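Long-range contact in 5,10-methylenetetrahydrofolate dehydrogenase (Bombyx mori, PDB 5ZF1), which probably catalyses the NADP+-dependent oxidation of 5,10-methylenetetrahydrofolate in one-carbon metabolism: residues Ile82-Val96 / Val109-Gly121. Sequence-based numbering, arbitrary orientation.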
# COMPACT_ATOMS: atom_id res chain seq x y z
N ILE B 82 9.76 -8.82 23.52
CA ILE B 82 8.89 -7.81 22.91
C ILE B 82 7.53 -7.81 23.58
O ILE B 82 6.99 -6.75 23.91
CB ILE B 82 8.79 -8.05 21.39
CG1 ILE B 82 10.08 -7.58 20.71
CG2 ILE B 82 7.58 -7.34 20.81
CD1 ILE B 82 10.37 -8.29 19.40
N GLN B 83 6.96 -9.00 23.82
CA GLN B 83 5.64 -9.05 24.45
C GLN B 83 5.67 -8.49 25.86
O GLN B 83 4.68 -7.88 26.30
CB GLN B 83 5.10 -10.49 24.44
CG GLN B 83 3.63 -10.61 24.88
CD GLN B 83 2.66 -9.84 23.98
OE1 GLN B 83 2.98 -9.46 22.85
NE2 GLN B 83 1.44 -9.62 24.47
N ASN B 84 6.78 -8.67 26.58
CA ASN B 84 6.92 -8.02 27.89
C ASN B 84 6.93 -6.50 27.76
O ASN B 84 6.29 -5.80 28.56
CB ASN B 84 8.20 -8.50 28.57
CG ASN B 84 8.06 -9.89 29.16
OD1 ASN B 84 7.22 -10.68 28.73
ND2 ASN B 84 8.89 -10.20 30.14
N LEU B 85 7.67 -5.98 26.78
CA LEU B 85 7.67 -4.53 26.55
C LEU B 85 6.30 -4.05 26.10
O LEU B 85 5.88 -2.94 26.45
CB LEU B 85 8.74 -4.17 25.52
CG LEU B 85 10.18 -4.42 25.94
CD1 LEU B 85 11.13 -4.34 24.75
CD2 LEU B 85 10.59 -3.41 27.01
N ASN B 86 5.57 -4.89 25.35
CA ASN B 86 4.20 -4.57 24.96
C ASN B 86 3.32 -4.33 26.18
O ASN B 86 2.49 -3.42 26.18
CB ASN B 86 3.61 -5.69 24.10
CG ASN B 86 4.14 -5.71 22.67
OD1 ASN B 86 4.73 -4.74 22.19
ND2 ASN B 86 3.92 -6.83 21.98
N GLU B 87 3.49 -5.13 27.23
CA GLU B 87 2.62 -5.05 28.40
C GLU B 87 3.12 -4.07 29.46
O GLU B 87 2.44 -3.88 30.47
CB GLU B 87 2.43 -6.43 29.01
CG GLU B 87 1.89 -7.46 28.03
CD GLU B 87 2.00 -8.88 28.54
OE1 GLU B 87 2.59 -9.09 29.62
OE2 GLU B 87 1.49 -9.79 27.86
N ASP B 88 4.28 -3.45 29.25
CA ASP B 88 4.87 -2.53 30.22
C ASP B 88 4.39 -1.11 29.93
O ASP B 88 4.86 -0.47 28.98
CB ASP B 88 6.39 -2.63 30.14
CG ASP B 88 7.09 -1.83 31.23
OD1 ASP B 88 6.45 -0.94 31.83
OD2 ASP B 88 8.28 -2.10 31.47
N ASN B 89 3.49 -0.60 30.78
CA ASN B 89 2.91 0.73 30.61
C ASN B 89 3.93 1.85 30.72
O ASN B 89 3.61 3.00 30.38
CB ASN B 89 1.80 0.96 31.63
CG ASN B 89 0.49 0.32 31.23
OD1 ASN B 89 0.35 -0.21 30.12
ND2 ASN B 89 -0.49 0.37 32.13
N SER B 90 5.14 1.58 31.20
CA SER B 90 6.18 2.59 31.29
C SER B 90 6.96 2.72 29.99
O SER B 90 7.87 3.56 29.90
CB SER B 90 7.16 2.26 32.42
OG SER B 90 7.94 1.14 32.10
N VAL B 91 6.64 1.91 28.98
CA VAL B 91 7.31 1.92 27.69
C VAL B 91 6.31 2.40 26.65
O VAL B 91 5.22 1.82 26.51
CB VAL B 91 7.84 0.53 27.32
CG1 VAL B 91 8.40 0.53 25.90
CG2 VAL B 91 8.91 0.08 28.35
N ASP B 92 6.66 3.48 25.95
CA ASP B 92 5.79 4.05 24.92
C ASP B 92 6.15 3.58 23.52
O ASP B 92 5.26 3.49 22.66
CB ASP B 92 5.85 5.58 24.96
CG ASP B 92 5.44 6.14 26.29
OD1 ASP B 92 4.44 5.66 26.87
OD2 ASP B 92 6.12 7.07 26.77
N GLY B 93 7.42 3.30 23.28
CA GLY B 93 7.86 2.93 21.95
C GLY B 93 8.85 1.79 21.97
O GLY B 93 9.69 1.71 22.87
N ILE B 94 8.75 0.90 20.99
CA ILE B 94 9.64 -0.26 20.88
C ILE B 94 10.22 -0.27 19.48
O ILE B 94 9.47 -0.19 18.49
CB ILE B 94 8.91 -1.58 21.16
CG1 ILE B 94 8.34 -1.61 22.58
CG2 ILE B 94 9.86 -2.76 20.90
CD1 ILE B 94 7.12 -2.53 22.74
N LEU B 95 11.54 -0.38 19.39
CA LEU B 95 12.25 -0.55 18.13
C LEU B 95 13.11 -1.80 18.20
O LEU B 95 13.70 -2.09 19.24
CB LEU B 95 13.16 0.64 17.82
CG LEU B 95 12.67 2.00 17.34
CD1 LEU B 95 13.89 2.87 17.04
CD2 LEU B 95 11.78 1.87 16.11
N VAL B 96 13.18 -2.52 17.09
CA VAL B 96 14.17 -3.59 16.93
C VAL B 96 15.13 -3.16 15.84
O VAL B 96 14.72 -2.88 14.70
CB VAL B 96 13.49 -4.94 16.60
CG1 VAL B 96 14.54 -6.03 16.43
CG2 VAL B 96 12.52 -5.31 17.70
N VAL B 109 8.82 -10.74 13.81
CA VAL B 109 9.30 -9.73 14.75
C VAL B 109 8.52 -8.43 14.57
O VAL B 109 8.01 -7.85 15.54
CB VAL B 109 10.80 -9.51 14.57
CG1 VAL B 109 11.29 -8.39 15.47
CG2 VAL B 109 11.56 -10.80 14.83
N CYS B 110 8.43 -7.96 13.33
CA CYS B 110 7.72 -6.71 13.06
C CYS B 110 6.29 -6.77 13.58
O CYS B 110 5.79 -5.80 14.17
CB CYS B 110 7.72 -6.40 11.56
SG CYS B 110 9.32 -5.89 10.86
N ASP B 111 5.62 -7.91 13.41
CA ASP B 111 4.21 -8.04 13.76
C ASP B 111 3.99 -8.41 15.22
O ASP B 111 2.84 -8.38 15.68
CB ASP B 111 3.53 -9.06 12.84
CG ASP B 111 3.52 -8.61 11.39
OD1 ASP B 111 3.59 -7.39 11.15
OD2 ASP B 111 3.42 -9.46 10.47
N ALA B 112 5.06 -8.71 15.97
CA ALA B 112 4.96 -8.95 17.40
C ALA B 112 4.92 -7.66 18.21
O ALA B 112 4.42 -7.67 19.33
CB ALA B 112 6.13 -9.81 17.88
N ILE B 113 5.45 -6.57 17.66
CA ILE B 113 5.42 -5.29 18.37
C ILE B 113 4.01 -4.74 18.36
O ILE B 113 3.36 -4.68 17.30
CB ILE B 113 6.41 -4.31 17.74
CG1 ILE B 113 7.82 -4.92 17.72
CG2 ILE B 113 6.39 -2.97 18.49
CD1 ILE B 113 8.86 -4.05 17.03
N ALA B 114 3.51 -4.32 19.52
CA ALA B 114 2.18 -3.74 19.59
C ALA B 114 2.09 -2.56 18.61
O ALA B 114 2.96 -1.68 18.65
CB ALA B 114 1.88 -3.27 21.01
N PRO B 115 1.09 -2.53 17.72
CA PRO B 115 1.04 -1.43 16.74
C PRO B 115 1.10 -0.06 17.37
O PRO B 115 1.71 0.85 16.80
CB PRO B 115 -0.31 -1.67 16.03
CG PRO B 115 -0.55 -3.14 16.17
CD PRO B 115 0.03 -3.53 17.50
N GLU B 116 0.50 0.10 18.55
CA GLU B 116 0.47 1.38 19.24
C GLU B 116 1.85 1.84 19.71
O GLU B 116 2.01 3.03 20.02
CB GLU B 116 -0.47 1.28 20.45
CG GLU B 116 -1.92 0.98 20.11
CD GLU B 116 -2.24 -0.51 19.94
OE1 GLU B 116 -1.33 -1.36 20.10
OE2 GLU B 116 -3.41 -0.83 19.65
N LYS B 117 2.82 0.93 19.79
CA LYS B 117 4.19 1.22 20.20
C LYS B 117 5.20 0.98 19.07
O LYS B 117 6.41 0.99 19.31
CB LYS B 117 4.58 0.37 21.42
CG LYS B 117 3.59 0.41 22.58
CD LYS B 117 4.13 -0.37 23.78
CE LYS B 117 3.17 -0.35 24.95
NZ LYS B 117 3.87 -0.70 26.24
N ASP B 118 4.72 0.77 17.84
CA ASP B 118 5.59 0.34 16.74
C ASP B 118 6.19 1.58 16.07
O ASP B 118 5.72 2.07 15.04
CB ASP B 118 4.77 -0.51 15.77
CG ASP B 118 5.51 -0.82 14.48
OD1 ASP B 118 6.75 -1.02 14.52
OD2 ASP B 118 4.81 -0.89 13.43
N ILE B 119 7.29 2.06 16.65
CA ILE B 119 7.86 3.34 16.22
C ILE B 119 8.38 3.28 14.78
O ILE B 119 8.37 4.29 14.08
CB ILE B 119 8.98 3.75 17.20
CG1 ILE B 119 8.40 3.83 18.60
CG2 ILE B 119 9.64 5.06 16.78
CD1 ILE B 119 7.18 4.68 18.70
N ASP B 120 8.83 2.10 14.33
CA ASP B 120 9.29 1.95 12.95
C ASP B 120 8.14 1.88 11.95
O ASP B 120 8.38 2.01 10.74
CB ASP B 120 10.13 0.68 12.79
CG ASP B 120 11.62 0.95 12.86
OD1 ASP B 120 12.10 1.97 12.32
OD2 ASP B 120 12.33 0.11 13.47
N GLY B 121 6.92 1.65 12.43
CA GLY B 121 5.77 1.58 11.54
C GLY B 121 5.77 0.39 10.61
O GLY B 121 5.13 0.44 9.56
O HOH W 1 1.55 -0.88 27.84
O HOH W 2 9.02 -0.48 15.79
O HOH W 3 11.32 -2.02 14.95
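Lys117 reaches from the 109-121 segment into the loop between helix 75-87 and strand 93-96. Its CB lies 3.4 Å from Asp92 O, and CG passes the same carbonyl. CD packs against Ile94 CD1 at 3.8 Å, CE runs between the carbonyls of Val91 and Asn86, and the chain, extended beyond CG, brings NZ into a nest of backbone oxygens. NZ donates to Val91 O (2.9 Å), to Leu85 O within its carbonyl plane, and to Asn86 O from above that plane; a water bound to Asn89 OD1 accepts from it as well. An alanine here would probably leave the carbonyls of Leu85, Asn86 and Val91 without their shared cationic donor and the helix end and the loop after it less firmly held. Both segments belong to the catalytic domain of the tetrahydrofolate dehydrogenase/cyclohydrolase family, where strand 93-96 is an edge of a parallel three-stranded sheet; the 109-121 segment runs past this edge, and Ile94 N donates to Lys117 O at 2.9 Å. On the same helix, the side-chain amide of Asn86 holds Ala112 and Ala114, where helix 106-112 gives way to the following chain. ND2 gives a hydrogen to Ala112 O (2.8 Å), nearly in the Asn86 amide plane, while OD1 accepts from Ala114 N (3.0 Å), which sits 45° out of the plane of the Asn86 side-chain carbonyl. Ile113 fills the angle between helix 75-87 and strand 93-96: CG1 against Ile82 CG2, CG2 against Ile94 CB, CD1 against Val96 CG2, each at 3.9 Å.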